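Local coordinates for flavoprotein (Thermotoga maritima, PDB 5V8S), which probably works as an electron-transferring oxidoreductase, binding FMN in a flavodoxin-like part and carrying a mu-oxo-diiron centre in a beta-lactamase-like part, at residues E118-K126 and V138-I149; I93-D101 and H163-Y171. The protein carries 1 engineered substitution. All coordinates share one frame; numbering follows the deposited sequence.

Contact 1. Residues E118-K126 and V138-I149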
loop_
_atom_site.group_PDB
_atom_site.type_symbol
_atom_site.label_atom_id
_atom_site.label_comp_id
_atom_site.label_asym_id
_atom_site.label_seq_id
_atom_site.Cartn_x
_atom_site.Cartn_y
_atom_site.Cartn_z
ATOM N N GLU A 118 6.920 25.631 -34.667
ATOM C CA GLU A 118 8.001 24.656 -34.592
ATOM C C GLU A 118 7.995 24.027 -33.203
ATOM O O GLU A 118 8.236 24.713 -32.204
ATOM C CB GLU A 118 9.341 25.314 -34.888
ATOM C CG GLU A 118 10.478 24.333 -34.904
ATOM C CD GLU A 118 11.766 24.962 -35.403
ATOM O OE1 GLU A 118 11.930 25.105 -36.638
ATOM O OE2 GLU A 118 12.601 25.328 -34.562
ATOM N N ILE A 119 7.695 22.729 -33.138
ATOM C CA ILE A 119 7.712 21.964 -31.888
ATOM C C ILE A 119 9.023 21.190 -31.841
ATOM O O ILE A 119 9.307 20.385 -32.734
ATOM C CB ILE A 119 6.509 21.009 -31.805
ATOM C CG1 ILE A 119 5.202 21.800 -31.946
ATOM C CG2 ILE A 119 6.537 20.211 -30.492
ATOM C CD1 ILE A 119 3.925 20.937 -31.966
ATOM N N ILE A 120 9.834 21.419 -30.810
ATOM C CA ILE A 120 11.153 20.797 -30.694
ATOM C C ILE A 120 11.120 19.754 -29.583
ATOM O O ILE A 120 10.690 20.046 -28.458
ATOM C CB ILE A 120 12.242 21.849 -30.420
ATOM C CG1 ILE A 120 12.356 22.787 -31.615
ATOM C CG2 ILE A 120 13.582 21.175 -30.116
ATOM C CD1 ILE A 120 13.161 24.014 -31.320
ATOM N N ALA A 121 11.621 18.554 -29.883
ATOM C CA ALA A 121 11.681 17.487 -28.893
ATOM C C ALA A 121 12.813 16.538 -29.260
ATOM O O ALA A 121 13.381 16.612 -30.349
ATOM C CB ALA A 121 10.350 16.731 -28.824
ATOM N N SER A 122 13.121 15.623 -28.356
ATOM C CA SER A 122 14.050 14.551 -28.677
ATOM C C SER A 122 13.388 13.529 -29.606
ATOM O O SER A 122 12.189 13.582 -29.891
ATOM C CB SER A 122 14.486 13.845 -27.399
ATOM O OG SER A 122 13.408 13.097 -26.858
ATOM N N ASN A 123 14.190 12.577 -30.087
ATOM C CA ASN A 123 13.651 11.541 -30.964
ATOM C C ASN A 123 12.526 10.763 -30.283
ATOM O O ASN A 123 11.445 10.562 -30.852
ATOM C CB ASN A 123 14.769 10.597 -31.395
ATOM C CG ASN A 123 14.330 9.654 -32.476
ATOM O OD1 ASN A 123 14.151 10.046 -33.626
ATOM N ND2 ASN A 123 14.122 8.404 -32.109
ATOM N N PHE A 124 12.762 10.304 -29.063
ATOM C CA PHE A 124 11.694 9.598 -28.364
ATOM C C PHE A 124 10.554 10.542 -28.014
ATOM O O PHE A 124 9.390 10.137 -28.001
ATOM C CB PHE A 124 12.234 8.953 -27.094
ATOM C CG PHE A 124 11.920 7.514 -26.979
ATOM C CD1 PHE A 124 10.651 7.104 -26.623
ATOM C CD2 PHE A 124 12.889 6.566 -27.208
ATOM C CE1 PHE A 124 10.349 5.750 -26.499
ATOM C CE2 PHE A 124 12.602 5.216 -27.091
ATOM C CZ PHE A 124 11.328 4.810 -26.734
ATOM N N GLY A 125 10.866 11.802 -27.727
ATOM C CA GLY A 125 9.820 12.769 -27.460
ATOM C C GLY A 125 8.850 12.906 -28.622
ATOM O O GLY A 125 7.635 12.993 -28.423
ATOM N N LYS A 126 9.373 12.952 -29.852
ATOM C CA LYS A 126 8.496 12.998 -31.016
ATOM C C LYS A 126 7.569 11.784 -31.055
ATOM O O LYS A 126 6.365 11.915 -31.296
ATOM C CB LYS A 126 9.342 13.100 -32.287
ATOM C CG LYS A 126 8.536 12.974 -33.555
ATOM C CD LYS A 126 9.394 13.323 -34.766
ATOM C CE LYS A 126 8.553 13.332 -36.017
ATOM N NZ LYS A 126 7.916 12.018 -36.204
ATOM N N VAL A 138 6.808 17.447 -35.677
ATOM C CA VAL A 138 7.748 17.723 -34.596
ATOM C C VAL A 138 9.166 17.721 -35.154
ATOM O O VAL A 138 9.551 16.820 -35.908
ATOM C CB VAL A 138 7.602 16.690 -33.454
ATOM C CG1 VAL A 138 8.677 16.902 -32.395
ATOM C CG2 VAL A 138 6.244 16.801 -32.826
ATOM N N THR A 139 9.948 18.722 -34.758
ATOM C CA THR A 139 11.353 18.828 -35.124
ATOM C C THR A 139 12.203 18.118 -34.072
ATOM O O THR A 139 12.209 18.514 -32.902
ATOM C CB THR A 139 11.712 20.310 -35.198
ATOM O OG1 THR A 139 10.948 20.923 -36.242
ATOM C CG2 THR A 139 13.194 20.510 -35.466
ATOM N N VAL A 140 12.940 17.090 -34.492
ATOM C CA VAL A 140 13.791 16.316 -33.596
ATOM C C VAL A 140 15.157 16.977 -33.510
ATOM O O VAL A 140 15.773 17.275 -34.539
ATOM C CB VAL A 140 13.930 14.872 -34.094
ATOM C CG1 VAL A 140 15.012 14.124 -33.331
ATOM C CG2 VAL A 140 12.602 14.161 -33.956
ATOM N N VAL A 141 15.645 17.170 -32.283
ATOM C CA VAL A 141 17.001 17.643 -32.032
ATOM C C VAL A 141 17.836 16.492 -31.493
ATOM O O VAL A 141 17.344 15.657 -30.716
ATOM C CB VAL A 141 17.044 18.848 -31.074
ATOM C CG1 VAL A 141 16.528 20.116 -31.771
ATOM C CG2 VAL A 141 16.268 18.559 -29.786
ATOM N N LYS A 142 19.098 16.455 -31.911
ATOM C CA LYS A 142 20.060 15.456 -31.475
ATOM C C LYS A 142 20.928 15.999 -30.344
ATOM O O LYS A 142 20.942 17.198 -30.049
ATOM C CB LYS A 142 20.946 15.024 -32.647
ATOM C CG LYS A 142 20.188 14.312 -33.761
ATOM C CD LYS A 142 21.091 13.425 -34.593
ATOM C CE LYS A 142 22.219 14.212 -35.229
ATOM N NZ LYS A 142 22.842 13.448 -36.361
ATOM N N ASP A 143 21.680 15.094 -29.724
ATOM C CA ASP A 143 22.510 15.452 -28.584
ATOM C C ASP A 143 23.539 16.502 -28.990
ATOM O O ASP A 143 24.347 16.281 -29.897
ATOM C CB ASP A 143 23.213 14.203 -28.064
ATOM C CG ASP A 143 23.743 14.369 -26.645
ATOM O OD1 ASP A 143 23.351 15.325 -25.942
ATOM O OD2 ASP A 143 24.553 13.519 -26.220
ATOM N N GLY A 144 23.504 17.644 -28.309
ATOM C CA GLY A 144 24.448 18.714 -28.539
ATOM C C GLY A 144 24.061 19.656 -29.648
ATOM O O GLY A 144 24.788 20.629 -29.895
ATOM N N GLU A 145 22.932 19.422 -30.303
ATOM C CA GLU A 145 22.548 20.241 -31.441
ATOM C C GLU A 145 22.253 21.659 -30.982
ATOM O O GLU A 145 21.690 21.878 -29.911
ATOM C CB GLU A 145 21.311 19.647 -32.120
ATOM C CG GLU A 145 20.784 20.482 -33.282
ATOM C CD GLU A 145 19.737 19.761 -34.135
ATOM O OE1 GLU A 145 19.544 18.535 -33.962
ATOM O OE2 GLU A 145 19.108 20.430 -34.990
ATOM N N GLU A 146 22.632 22.623 -31.804
ATOM C CA GLU A 146 22.383 24.014 -31.504
ATOM C C GLU A 146 21.462 24.576 -32.564
ATOM O O GLU A 146 21.546 24.209 -33.733
ATOM C CB GLU A 146 23.692 24.804 -31.476
ATOM C CG GLU A 146 24.624 24.413 -30.347
ATOM C CD GLU A 146 25.995 25.048 -30.462
ATOM O OE1 GLU A 146 26.131 26.052 -31.182
ATOM O OE2 GLU A 146 26.942 24.537 -29.831
ATOM N N ARG A 147 20.562 25.450 -32.153
ATOM C CA ARG A 147 19.649 26.081 -33.077
ATOM C C ARG A 147 19.564 27.554 -32.758
ATOM O O ARG A 147 19.402 27.938 -31.609
ATOM C CB ARG A 147 18.269 25.440 -33.017
ATOM C CG ARG A 147 18.232 24.066 -33.654
ATOM C CD ARG A 147 16.853 23.456 -33.576
ATOM N NE ARG A 147 16.008 23.929 -34.654
ATOM C CZ ARG A 147 15.898 23.340 -35.838
ATOM N NH1 ARG A 147 16.574 22.241 -36.105
ATOM N NH2 ARG A 147 15.101 23.853 -36.746
ATOM N N GLU A 148 19.701 28.377 -33.784
ATOM C CA GLU A 148 19.614 29.808 -33.615
ATOM C C GLU A 148 18.163 30.212 -33.750
ATOM O O GLU A 148 17.556 30.043 -34.797
ATOM C CB GLU A 148 20.474 30.524 -34.650
ATOM C CG GLU A 148 20.583 32.009 -34.404
ATOM C CD GLU A 148 21.356 32.717 -35.489
ATOM O OE1 GLU A 148 20.793 33.634 -36.096
ATOM O OE2 GLU A 148 22.517 32.348 -35.717
ATOM N N ILE A 149 17.608 30.747 -32.671
ATOM C CA ILE A 149 16.208 31.139 -32.634
ATOM C C ILE A 149 16.154 32.524 -32.014
ATOM O O ILE A 149 16.717 32.740 -30.938
ATOM C CB ILE A 149 15.358 30.147 -31.803
ATOM C CG1 ILE A 149 15.391 28.737 -32.419
ATOM C CG2 ILE A 149 13.915 30.641 -31.704
ATOM C CD1 ILE A 149 14.866 27.638 -31.476
HETATM O O HOH W 1 8.091 21.296 -35.784
HETATM O O HOH W 2 17.053 13.020 -29.893
#

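Contact 2. Residues I93-D101 and H163-Y171. With FEO (mu-oxo-diiron), chain C.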
loop_
_atom_site.group_PDB
_atom_site.type_symbol
_atom_site.label_atom_id
_atom_site.label_comp_id
_atom_site.label_asym_id
_atom_site.label_seq_id
_atom_site.Cartn_x
_atom_site.Cartn_y
_atom_site.Cartn_z
ATOM N N ILE A 93 7.643 25.899 -29.626
ATOM C CA ILE A 93 7.391 25.219 -28.359
ATOM C C ILE A 93 8.457 24.144 -28.176
ATOM O O ILE A 93 8.608 23.258 -29.029
ATOM C CB ILE A 93 5.982 24.595 -28.291
ATOM C CG1 ILE A 93 4.903 25.661 -28.494
ATOM C CG2 ILE A 93 5.782 23.908 -26.936
ATOM C CD1 ILE A 93 3.496 25.137 -28.636
ATOM N N ILE A 94 9.188 24.214 -27.064
ATOM C CA ILE A 94 10.205 23.221 -26.724
ATOM C C ILE A 94 9.621 22.272 -25.691
ATOM O O ILE A 94 9.107 22.704 -24.656
ATOM C CB ILE A 94 11.489 23.880 -26.189
ATOM C CG1 ILE A 94 12.134 24.736 -27.294
ATOM C CG2 ILE A 94 12.469 22.801 -25.698
ATOM C CD1 ILE A 94 13.396 25.497 -26.851
ATOM N N VAL A 95 9.682 20.989 -25.993
ATOM C CA VAL A 95 9.162 19.936 -25.125
ATOM C C VAL A 95 10.361 19.123 -24.646
ATOM O O VAL A 95 10.852 18.233 -25.344
ATOM C CB VAL A 95 8.131 19.071 -25.856
ATOM C CG1 VAL A 95 7.599 17.980 -24.937
ATOM C CG2 VAL A 95 6.995 19.944 -26.357
ATOM N N ASN A 96 10.837 19.421 -23.429
ATOM C CA ASN A 96 11.976 18.707 -22.879
ATOM C C ASN A 96 11.612 17.275 -22.473
ATOM O O ASN A 96 12.499 16.423 -22.399
ATOM C CB ASN A 96 12.484 19.450 -21.641
ATOM C CG ASN A 96 13.214 20.740 -21.981
ATOM O OD1 ASN A 96 14.154 20.741 -22.782
ATOM N ND2 ASN A 96 12.791 21.858 -21.365
ATOM N N HIS A 97 10.329 17.001 -22.225
ATOM C CA HIS A 97 9.840 15.749 -21.662
ATOM C C HIS A 97 8.341 15.768 -21.871
ATOM O O HIS A 97 7.699 16.807 -21.687
ATOM C CB HIS A 97 10.216 15.737 -20.166
ATOM C CG HIS A 97 9.694 14.596 -19.332
ATOM N ND1 HIS A 97 9.811 13.255 -19.655
ATOM C CD2 HIS A 97 9.146 14.627 -18.096
ATOM C CE1 HIS A 97 9.317 12.519 -18.673
ATOM N NE2 HIS A 97 8.915 13.329 -17.710
ATOM N N THR A 98 7.791 14.639 -22.306
ATOM C CA THR A 98 6.424 14.596 -22.803
ATOM C C THR A 98 5.407 14.109 -21.780
ATOM O O THR A 98 4.227 13.990 -22.122
ATOM C CB THR A 98 6.336 13.688 -24.030
ATOM O OG1 THR A 98 6.640 12.339 -23.648
ATOM C CG2 THR A 98 7.297 14.159 -25.121
ATOM N N GLU A 99 5.818 13.798 -20.556
ATOM C CA GLU A 99 4.864 13.243 -19.605
ATOM C C GLU A 99 3.729 14.250 -19.391
ATOM O O GLU A 99 3.974 15.460 -19.359
ATOM C CB GLU A 99 5.553 12.939 -18.274
ATOM C CG GLU A 99 4.685 12.217 -17.272
ATOM C CD GLU A 99 5.433 11.778 -16.045
ATOM O OE1 GLU A 99 6.667 11.817 -16.027
ATOM O OE2 GLU A 99 4.761 11.357 -15.072
ATOM N N PRO A 100 2.479 13.801 -19.236
ATOM C CA PRO A 100 1.366 14.765 -19.238
ATOM C C PRO A 100 1.306 15.741 -18.083
ATOM O O PRO A 100 0.503 16.675 -18.166
ATOM C CB PRO A 100 0.126 13.878 -19.304
ATOM C CG PRO A 100 0.594 12.684 -20.045
ATOM C CD PRO A 100 1.998 12.445 -19.580
ATOM N N ASP A 101 2.075 15.574 -16.999
ATOM C CA ASP A 101 2.106 16.640 -16.002
ATOM C C ASP A 101 2.768 17.902 -16.537
ATOM O O ASP A 101 2.471 19.002 -16.064
ATOM C CB ASP A 101 2.815 16.207 -14.720
ATOM C CG ASP A 101 4.248 15.759 -14.940
ATOM O OD1 ASP A 101 4.512 14.960 -15.851
ATOM O OD2 ASP A 101 5.139 16.207 -14.182
ATOM N N HIS A 163 13.342 10.987 -16.266
ATOM C CA HIS A 163 13.301 9.561 -15.888
ATOM C C HIS A 163 12.721 8.724 -17.036
ATOM O O HIS A 163 12.397 7.568 -16.852
ATOM C CB HIS A 163 12.428 9.401 -14.646
ATOM C CG HIS A 163 11.084 10.021 -14.807
ATOM N ND1 HIS A 163 9.945 9.299 -15.092
ATOM C CD2 HIS A 163 10.726 11.325 -14.858
ATOM C CE1 HIS A 163 8.930 10.132 -15.235
ATOM N NE2 HIS A 163 9.385 11.368 -15.118
ATOM N N TRP A 164 12.600 9.308 -18.232
ATOM C CA TRP A 164 12.092 8.635 -19.424
ATOM C C TRP A 164 13.125 8.712 -20.535
ATOM O O TRP A 164 14.016 9.564 -20.498
ATOM C CB TRP A 164 10.813 9.313 -19.930
ATOM C CG TRP A 164 9.522 8.929 -19.229
ATOM C CD1 TRP A 164 9.362 8.143 -18.111
ATOM C CD2 TRP A 164 8.209 9.319 -19.634
ATOM N NE1 TRP A 164 8.025 8.026 -17.816
ATOM C CE2 TRP A 164 7.296 8.721 -18.745
ATOM C CE3 TRP A 164 7.713 10.087 -20.686
ATOM C CZ2 TRP A 164 5.925 8.897 -18.858
ATOM C CZ3 TRP A 164 6.345 10.256 -20.795
ATOM C CH2 TRP A 164 5.469 9.665 -19.888
ATOM N N PRO A 165 13.007 7.872 -21.572
ATOM C CA PRO A 165 13.981 7.929 -22.674
ATOM C C PRO A 165 13.912 9.207 -23.485
ATOM O O PRO A 165 14.822 9.455 -24.296
ATOM C CB PRO A 165 13.618 6.712 -23.535
ATOM C CG PRO A 165 12.200 6.393 -23.174
ATOM C CD PRO A 165 12.070 6.740 -21.729
ATOM N N ASP A 166 12.877 10.024 -23.298
ATOM C CA ASP A 166 12.730 11.244 -24.083
ATOM C C ASP A 166 13.394 12.462 -23.457
ATOM O O ASP A 166 13.407 13.520 -24.086
ATOM C CB ASP A 166 11.247 11.565 -24.325
ATOM C CG ASP A 166 10.496 11.979 -23.058
ATOM O OD1 ASP A 166 11.025 11.799 -21.938
ATOM O OD2 ASP A 166 9.362 12.495 -23.199
ATOM N N THR A 167 13.950 12.349 -22.256
ATOM C CA THR A 167 14.299 13.541 -21.499
ATOM C C THR A 167 15.530 14.235 -22.065
ATOM O O THR A 167 16.531 13.599 -22.404
ATOM C CB THR A 167 14.468 13.206 -20.013
ATOM O OG1 THR A 167 15.439 12.175 -19.821
ATOM C CG2 THR A 167 13.216 12.689 -19.486
ATOM N N MET A 168 15.429 15.554 -22.180
ATOM C CA MET A 168 16.535 16.407 -22.570
ATOM C C MET A 168 16.449 17.689 -21.754
ATOM O O MET A 168 15.456 17.960 -21.075
ATOM C CB MET A 168 16.475 16.730 -24.071
ATOM C CG MET A 168 15.300 17.576 -24.477
ATOM S SD MET A 168 15.443 18.064 -26.218
ATOM C CE MET A 168 14.125 19.257 -26.314
ATOM N N VAL A 169 17.506 18.488 -21.824
ATOM C CA VAL A 169 17.510 19.803 -21.205
ATOM C C VAL A 169 17.907 20.811 -22.274
ATOM O O VAL A 169 18.607 20.473 -23.233
ATOM C CB VAL A 169 18.440 19.864 -19.970
ATOM C CG1 VAL A 169 17.986 18.886 -18.888
ATOM C CG2 VAL A 169 19.859 19.557 -20.364
ATOM N N THR A 170 17.424 22.042 -22.124
ATOM C CA THR A 170 17.657 23.124 -23.073
ATOM C C THR A 170 18.539 24.172 -22.405
ATOM O O THR A 170 18.215 24.666 -21.322
ATOM C CB THR A 170 16.324 23.747 -23.500
ATOM O OG1 THR A 170 15.533 22.771 -24.187
ATOM C CG2 THR A 170 16.525 24.935 -24.431
ATOM N N TYR A 171 19.652 24.495 -23.048
ATOM C CA TYR A 171 20.651 25.425 -22.522
ATOM C C TYR A 171 20.648 26.686 -23.371
ATOM O O TYR A 171 20.855 26.614 -24.581
ATOM C CB TYR A 171 22.017 24.762 -22.596
ATOM C CG TYR A 171 23.167 25.604 -22.108
ATOM C CD1 TYR A 171 23.428 25.714 -20.754
ATOM C CD2 TYR A 171 24.013 26.273 -22.996
ATOM C CE1 TYR A 171 24.489 26.462 -20.284
ATOM C CE2 TYR A 171 25.076 27.039 -22.530
ATOM C CZ TYR A 171 25.311 27.134 -21.176
ATOM O OH TYR A 171 26.377 27.883 -20.709
HETATM FE FE1 FEO C . 8.233 13.164 -15.592
HETATM FE FE2 FEO C . 7.313 16.215 -14.381
HETATM O O FEO C . 7.154 14.699 -15.481
HETATM O O HOH W 3 11.735 15.610 -25.668
HETATM O O HOH W 4 7.609 13.017 -13.480
HETATM O O HOH W 5 7.636 14.791 -12.638
#

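Contact 1. Residues E118-K126 and V138-I149
Ile120 pairs with Thr139 and Ala121 with Val140 where strands 118-121 and 138-140 run parallel, their short axes 4.7 Å apart at closest and 41° apart in direction. Thr139 is gripped through both its N and its O: N donates to Ile119 O at 2.7 Å, and O accepts from Ala121 N at 3.1 Å. Val141 N then closes on Ala121 O at 3.0 Å. Lys126 runs out from the first turn of the helix with CG opposite the backbone N (chi1 173°), which lays its chain along Val138 and across Val140. Lys126 CD presses on Val140 CG2 at 3.4 Å, tight for two carbons. Ile120 CG2 meets Val141 CG1 at 3.5 Å and its CD1 reaches Ile149 CD1 tip to tip. Arg147 bends back over Thr139, whose CG2 lies over one face of the guanidinium near the rim. Arg147 NH2 makes a weak salt bridge to Glu118 OE1 at 3.4 Å, while NH1 makes another weak one to Glu145 OE2, in plane at the guanidinium edge. Backbone bonds thus join the parallel strands of this beta-alpha-beta unit, while Ile120-Ile149 and Glu118-Arg147 tie this edge to strand 146-149 of the second sheet.

Contact 2. Residues I93-D101 and H163-Y171
Asp166 OD2 is gripped by two donors of Thr98, the backbone N and OG1, each at 2.8 Å and arriving from opposite faces of the carboxylate plane. The hydroxyl comes nearly end-on to the C-O bond, whereas the N-H lies on the syn side, tilted out of the plane. The other oxygen, OD1, uses its syn lone pair to take His97 ND1 at 3.0 Å; it lies almost in the imidazole plane, with the carboxylate turned 71° from the ring. That bond fixes the ring's rotation and probably makes the imidazole a stronger donor to iron. His97 NE2 thereby faces the first iron of the mu-oxo-diiron group, FE1, at 2.2 Å. His163 NE2, Glu99 OE1 and a water also bind this iron, and Asp180 completes its protein ligands. Glu99 keeps CG anti to its backbone N (chi1 -173°), and the extended chain runs to the metal across Trp164, its CB 4.0 Å from the centroid of the six-membered ring, while Tyr276 of the second subunit hydrogen-bonds Glu99 OE2. His97 turns an edge toward that same ring in an offset edge-to-face contact, CE1 lying 3.5 Å from Trp164 CD2. Asp101 OD2 binds the second iron, together with the engineered Asp102, Asp180, which bridges the two irons through its two oxygens, and His240. Farther from the metals, Asn96 O accepts from Met168 N at 3.1 Å, and Asn96 OD1 takes the Thr170 hydroxyl on a lone pair at 2.8 Å. The ligand-bearing loop after strand 92-94 is thus pinned to the start of strand 168-172. Helix 123-133 packs on Thr98 and Pro100, and strand 152-158 covers Met168 and Thr170.

How the contacts relate
The centres of contacts 1 and 2 lie about 10 Å apart, and contact 1 is nested in the chain between the two segments of contact 2. Strands 92-94 and 118-121 are neighbours in the mixed sheet that ends at 138-140, while 146-149 and 168-172 belong to a second sheet. Contact 2 is buried between these two sheets of the metallo-hydrolase fold, whereas contact 1 sits at the edge of the first and reaches the second through 146-149. They touch directly: Ser122 OG lies 2.8 Å from Asp166 O, probably a hydrogen bond, and Ile120 O is as close to Val95 N. Through them, the beta-alpha-beta unit borders the loops carrying the iron ligands.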